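PDB 1VPR: dinoflagellate luciferase, which catalyses the oxidation of dinoflagellate luciferin, an open tetrapyrrole, by molecular oxygen, giving blue light near 475 nm in night-time flashes. Local coordinates for residues G26-N31 and F58-E63; D196-Q201 and L242-N247. All blocks are in the same frame, centred on the assembly; numbering follows the deposited sequence.

How the contacts relate
Contact 1 lies in the N-terminal helical bundle region and contact 2 in the catalytic region, a beta barrel of the calycin superfamily, both within the third luciferase domain of the full-length protein. They come in series along the chain: contact 1 closes before contact 2 opens, and their centres are about 15 Å apart. They meet where L61 CD2 of helix 57-65 touches V243 CG1 of the turn after strand 237-241, 4.2 Å away. Helix 187-197 brings them together as well, since F58 rests on A190 and I193 while the same helix runs into 196-201. The N-terminal region is thus packed directly against the barrel's helices and one of its turns.

Contact 1 of 2, residues G26-N31 and F58-E63; sequences GDNFKN and FHYLLE
Y60 reaches out from helix 57-65 and sets its hydroxyl between N28 and F29. One hydrogen bond joins the two segments: the N28 amide donates from ND2 to Y60 OH over 3.0 Å, and at 167° it is nearly straight. The oxygen lies close to the plane of the amide, which itself stands almost perpendicular to the tyrosine ring (89°). A second polar partner, H34 NE2, is hydrogen-bonded to the same hydroxyl, so this buried oxygen is gripped by two side chains and the ring is fixed at its far end.

The van der Waals part is slighter: the F29 ring comes up to the hydroxyl, with CE2 3.6 Å from Y60 OH. The backbones stay well apart, 11.4 Å between N28 CA and Y60 CA. Y60 spans most of that gap, its CG standing anti to the backbone N (chi1 174°), while N28 and F29 come to meet it from the opposite direction.

Both segments belong to the helical bundle region, where the bond ties the hairpin of strands 29-30 and 33-34 to helix 57-65. H34, on the second of these strands, stacks on F29, F54 meets the Y60 ring edge-to-face, and M47 and V49 of strand 47-49 pack against Y60. Behind, helix 57-65 leans through F58 and L62 on helix 172-181, and through F58 on helix 187-197.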
loop_
_atom_site.group_PDB
_atom_site.type_symbol
_atom_site.label_atom_id
_atom_site.label_comp_id
_atom_site.label_asym_id
_atom_site.label_seq_id
_atom_site.Cartn_x
_atom_site.Cartn_y
_atom_site.Cartn_z
ATOM N N GLY A 26 -11.161 -21.031 -1.209
ATOM C CA GLY A 26 -11.864 -21.359 0.017
ATOM C C GLY A 26 -12.253 -20.123 0.806
ATOM O O GLY A 26 -12.746 -19.151 0.238
ATOM N N ASP A 27 -11.999 -20.140 2.112
ATOM C CA ASP A 27 -12.362 -19.016 2.960
ATOM C C ASP A 27 -11.267 -17.957 3.158
ATOM O O ASP A 27 -11.362 -17.129 4.062
ATOM C CB ASP A 27 -12.825 -19.539 4.325
ATOM C CG ASP A 27 -13.759 -18.570 5.035
ATOM O OD1 ASP A 27 -14.912 -18.393 4.566
ATOM O OD2 ASP A 27 -13.337 -17.980 6.056
ATOM N N ASN A 28 -10.243 -17.958 2.314
ATOM C CA ASN A 28 -9.173 -16.976 2.469
ATOM C C ASN A 28 -9.621 -15.530 2.250
ATOM O O ASN A 28 -9.038 -14.605 2.824
ATOM C CB ASN A 28 -8.001 -17.320 1.537
ATOM C CG ASN A 28 -7.150 -18.457 2.075
ATOM O OD1 ASN A 28 -7.514 -19.089 3.071
ATOM N ND2 ASN A 28 -6.013 -18.720 1.429
ATOM N N PHE A 29 -10.661 -15.345 1.440
ATOM C CA PHE A 29 -11.195 -14.011 1.130
ATOM C C PHE A 29 -12.603 -13.837 1.688
ATOM O O PHE A 29 -13.508 -14.614 1.354
ATOM C CB PHE A 29 -11.234 -13.797 -0.394
ATOM C CG PHE A 29 -9.876 -13.729 -1.038
ATOM C CD1 PHE A 29 -9.321 -12.501 -1.399
ATOM C CD2 PHE A 29 -9.134 -14.886 -1.255
ATOM C CE1 PHE A 29 -8.050 -12.432 -1.961
ATOM C CE2 PHE A 29 -7.862 -14.825 -1.817
ATOM C CZ PHE A 29 -7.320 -13.595 -2.170
ATOM N N LYS A 30 -12.802 -12.820 2.524
ATOM C CA LYS A 30 -14.125 -12.587 3.104
ATOM C C LYS A 30 -14.256 -11.162 3.640
ATOM O O LYS A 30 -13.287 -10.590 4.131
ATOM C CB LYS A 30 -14.393 -13.587 4.241
ATOM C CG LYS A 30 -13.699 -13.246 5.553
ATOM C CD LYS A 30 -12.207 -13.086 5.334
ATOM C CE LYS A 30 -11.531 -12.389 6.492
ATOM N NZ LYS A 30 -10.087 -12.218 6.158
ATOM N N ASN A 31 -15.463 -10.606 3.546
ATOM C CA ASN A 31 -15.750 -9.246 4.011
ATOM C C ASN A 31 -14.782 -8.200 3.453
ATOM O O ASN A 31 -14.482 -7.194 4.104
ATOM C CB ASN A 31 -15.758 -9.215 5.540
ATOM C CG ASN A 31 -16.951 -9.962 6.122
ATOM O OD1 ASN A 31 -17.086 -10.103 7.340
ATOM N ND2 ASN A 31 -17.831 -10.441 5.245
ATOM N N PHE A 58 5.114 -18.609 -1.044
ATOM C CA PHE A 58 5.505 -17.658 -2.075
ATOM C C PHE A 58 4.763 -17.957 -3.365
ATOM O O PHE A 58 4.384 -17.036 -4.082
ATOM C CB PHE A 58 7.015 -17.706 -2.322
ATOM C CG PHE A 58 7.833 -17.065 -1.227
ATOM C CD1 PHE A 58 8.681 -17.829 -0.436
ATOM C CD2 PHE A 58 7.765 -15.697 -1.004
ATOM C CE1 PHE A 58 9.451 -17.241 0.561
ATOM C CE2 PHE A 58 8.529 -15.088 -0.007
ATOM C CZ PHE A 58 9.376 -15.859 0.778
ATOM N N HIS A 59 4.560 -19.242 -3.670
ATOM C CA HIS A 59 3.837 -19.616 -4.878
ATOM C C HIS A 59 2.388 -19.149 -4.803
ATOM O O HIS A 59 1.775 -18.830 -5.828
ATOM C CB HIS A 59 3.870 -21.126 -5.096
ATOM C CG HIS A 59 5.206 -21.632 -5.528
ATOM N ND1 HIS A 59 6.292 -21.679 -4.680
ATOM C CD2 HIS A 59 5.654 -22.034 -6.740
ATOM C CE1 HIS A 59 7.353 -22.082 -5.357
ATOM N NE2 HIS A 59 6.992 -22.304 -6.610
ATOM N N TYR A 60 1.836 -19.120 -3.593
ATOM C CA TYR A 60 0.460 -18.673 -3.414
ATOM C C TYR A 60 0.422 -17.161 -3.677
ATOM O O TYR A 60 -0.462 -16.651 -4.371
ATOM C CB TYR A 60 -0.008 -18.955 -1.991
ATOM C CG TYR A 60 -1.376 -18.385 -1.675
ATOM C CD1 TYR A 60 -2.535 -18.913 -2.254
ATOM C CD2 TYR A 60 -1.511 -17.326 -0.766
ATOM C CE1 TYR A 60 -3.798 -18.397 -1.928
ATOM C CE2 TYR A 60 -2.762 -16.811 -0.428
ATOM C CZ TYR A 60 -3.896 -17.345 -1.010
ATOM O OH TYR A 60 -5.125 -16.821 -0.678
ATOM N N LEU A 61 1.384 -16.450 -3.103
ATOM C CA LEU A 61 1.465 -15.006 -3.289
ATOM C C LEU A 61 1.626 -14.665 -4.775
ATOM O O LEU A 61 1.022 -13.713 -5.269
ATOM C CB LEU A 61 2.640 -14.430 -2.485
ATOM C CG LEU A 61 2.536 -14.519 -0.965
ATOM C CD1 LEU A 61 3.698 -13.746 -0.358
ATOM C CD2 LEU A 61 1.192 -13.957 -0.492
ATOM N N LEU A 62 2.432 -15.439 -5.494
ATOM C CA LEU A 62 2.610 -15.168 -6.913
ATOM C C LEU A 62 1.288 -15.232 -7.635
ATOM O O LEU A 62 0.996 -14.381 -8.479
ATOM C CB LEU A 62 3.576 -16.154 -7.563
ATOM C CG LEU A 62 5.052 -15.773 -7.538
ATOM C CD1 LEU A 62 5.820 -16.771 -8.403
ATOM C CD2 LEU A 62 5.243 -14.355 -8.099
ATOM N N GLU A 63 0.473 -16.229 -7.310
ATOM C CA GLU A 63 -0.808 -16.329 -7.968
ATOM C C GLU A 63 -1.736 -15.203 -7.507
ATOM O O GLU A 63 -2.535 -14.705 -8.290
ATOM C CB GLU A 63 -1.447 -17.684 -7.691
ATOM C CG GLU A 63 -2.682 -17.950 -8.523
ATOM C CD GLU A 63 -3.220 -19.347 -8.283
ATOM O OE1 GLU A 63 -4.219 -19.498 -7.544
ATOM O OE2 GLU A 63 -2.620 -20.296 -8.826
#

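Contact 2 of 2, residues D196-Q201 and L242-N247; sequences DTDHHQ and LVSGGN
D198 and S244 join the segment leaving helix 187-197 to the type I beta turn L242-G245, which lies in the connection between barrel strands 237-241 and 247-253. The D198 carboxylate takes three bonds. S244 OG donates to OD1 over 2.6 Å, meeting it on the syn side though 27° out of the carboxylate plane. OD2 accepts from the backbone N of H199, which sits well above that plane, and from a water at 2.8 Å that in turn accepts from S244 N. Serine hydroxyl and serine amide are therefore both tied to one aspartate, directly and through water, and these bonds hold the carboxylate's rotation. A methyl also lies against the carboxylate, L242 CD1 being 3.3 Å from D198 OD1.

At H199 the contact becomes non-polar. A chi1 of 53° puts its CG between the backbone N and the carbonyl carbon, which turns CD2 to within 3.8 Å of L242 CD1, while L242 CD2 faces H199 CB. H199 NE2 is hydrogen-bonded to E266 OE2, and F273 meets the ring edge-to-face.

Farther along, Q201 turns back so that NE2 lies 3.9 Å above one face of the H199 ring, toward its rim. Q201 N and NE2 both donate hydrogen bonds to D198 O, from opposite faces of its plane. Across in the turn, S244 OG also closes an ST turn, accepting from G246 N over 3.2 Å.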
loop_
_atom_site.group_PDB
_atom_site.type_symbol
_atom_site.label_atom_id
_atom_site.label_comp_id
_atom_site.label_asym_id
_atom_site.label_seq_id
_atom_site.Cartn_x
_atom_site.Cartn_y
_atom_site.Cartn_z
ATOM N N ASP A 196 11.622 -7.572 3.839
ATOM C CA ASP A 196 12.242 -6.582 2.960
ATOM C C ASP A 196 11.345 -6.078 1.833
ATOM O O ASP A 196 11.477 -4.933 1.405
ATOM C CB ASP A 196 13.539 -7.130 2.364
ATOM C CG ASP A 196 14.681 -7.183 3.382
ATOM O OD1 ASP A 196 15.752 -7.737 3.037
ATOM O OD2 ASP A 196 14.514 -6.672 4.508
ATOM N N THR A 197 10.430 -6.919 1.355
ATOM C CA THR A 197 9.526 -6.507 0.281
ATOM C C THR A 197 8.142 -6.140 0.812
ATOM O O THR A 197 7.256 -5.794 0.035
ATOM C CB THR A 197 9.348 -7.631 -0.768
ATOM O OG1 THR A 197 8.753 -8.772 -0.148
ATOM C CG2 THR A 197 10.692 -8.031 -1.340
ATOM N N ASP A 198 7.959 -6.148 2.126
ATOM C CA ASP A 198 6.630 -5.884 2.680
ATOM C C ASP A 198 6.077 -4.511 2.334
ATOM O O ASP A 198 6.815 -3.536 2.107
ATOM C CB ASP A 198 6.599 -6.097 4.212
ATOM C CG ASP A 198 5.231 -6.602 4.721
ATOM O OD1 ASP A 198 5.052 -6.768 5.956
ATOM O OD2 ASP A 198 4.323 -6.848 3.895
ATOM N N HIS A 199 4.752 -4.472 2.288
ATOM C CA HIS A 199 3.984 -3.289 1.980
ATOM C C HIS A 199 4.546 -2.379 0.900
ATOM O O HIS A 199 4.774 -2.839 -0.214
ATOM C CB HIS A 199 3.620 -2.508 3.271
ATOM C CG HIS A 199 4.778 -2.184 4.168
ATOM N ND1 HIS A 199 5.552 -1.055 4.002
ATOM C CD2 HIS A 199 5.277 -2.831 5.248
ATOM C CE1 HIS A 199 6.481 -1.021 4.944
ATOM N NE2 HIS A 199 6.334 -2.089 5.712
ATOM N N HIS A 200 4.797 -1.102 1.189
ATOM C CA HIS A 200 5.245 -0.225 0.111
ATOM C C HIS A 200 6.697 -0.258 -0.286
ATOM O O HIS A 200 7.138 0.604 -1.034
ATOM C CB HIS A 200 4.794 1.211 0.387
ATOM C CG HIS A 200 3.308 1.344 0.464
ATOM N ND1 HIS A 200 2.475 0.877 -0.530
ATOM C CD2 HIS A 200 2.505 1.877 1.413
ATOM C CE1 HIS A 200 1.219 1.121 -0.196
ATOM N NE2 HIS A 200 1.210 1.729 0.978
ATOM N N GLN A 201 7.437 -1.248 0.212
ATOM C CA GLN A 201 8.829 -1.421 -0.170
ATOM C C GLN A 201 8.858 -1.947 -1.602
ATOM O O GLN A 201 9.832 -1.722 -2.329
ATOM C CB GLN A 201 9.530 -2.374 0.792
ATOM C CG GLN A 201 9.920 -1.656 2.077
ATOM C CD GLN A 201 10.281 -2.582 3.213
ATOM O OE1 GLN A 201 11.324 -2.425 3.830
ATOM N NE2 GLN A 201 9.410 -3.522 3.516
ATOM N N LEU A 242 -1.672 -6.197 6.968
ATOM C CA LEU A 242 -0.885 -6.830 5.914
ATOM C C LEU A 242 -1.027 -8.345 5.892
ATOM O O LEU A 242 -1.228 -8.989 6.944
ATOM C CB LEU A 242 0.588 -6.480 6.098
ATOM C CG LEU A 242 0.904 -5.000 6.321
ATOM C CD1 LEU A 242 2.398 -4.850 6.575
ATOM C CD2 LEU A 242 0.449 -4.172 5.129
ATOM N N VAL A 243 -0.910 -8.908 4.694
ATOM C CA VAL A 243 -0.988 -10.346 4.494
ATOM C C VAL A 243 0.151 -11.019 5.260
ATOM O O VAL A 243 0.046 -12.201 5.635
ATOM C CB VAL A 243 -0.861 -10.699 2.999
ATOM C CG1 VAL A 243 -0.646 -12.198 2.822
ATOM C CG2 VAL A 243 -2.115 -10.252 2.257
ATOM N N SER A 244 1.233 -10.268 5.483
ATOM C CA SER A 244 2.403 -10.773 6.205
ATOM C C SER A 244 2.130 -10.873 7.707
ATOM O O SER A 244 2.889 -11.501 8.448
ATOM C CB SER A 244 3.594 -9.844 5.985
ATOM O OG SER A 244 3.415 -8.643 6.715
ATOM N N GLY A 245 1.043 -10.261 8.152
ATOM C CA GLY A 245 0.708 -10.276 9.560
ATOM C C GLY A 245 1.083 -8.941 10.178
ATOM O O GLY A 245 0.713 -8.645 11.312
ATOM N N GLY A 246 1.803 -8.122 9.420
ATOM C CA GLY A 246 2.218 -6.822 9.925
ATOM C C GLY A 246 1.039 -5.878 10.035
ATOM O O GLY A 246 -0.034 -6.141 9.459
ATOM N N ASN A 247 1.207 -4.792 10.789
ATOM C CA ASN A 247 0.130 -3.808 10.948
ATOM C C ASN A 247 0.705 -2.414 10.738
ATOM O O ASN A 247 1.716 -2.054 11.359
ATOM C CB ASN A 247 -0.491 -3.879 12.350
ATOM C CG ASN A 247 -1.209 -5.200 12.622
ATOM O OD1 ASN A 247 -2.288 -5.470 12.089
ATOM N ND2 ASN A 247 -0.598 -6.033 13.455
HETATM O O HOH W 1 2.088 -8.391 3.443
#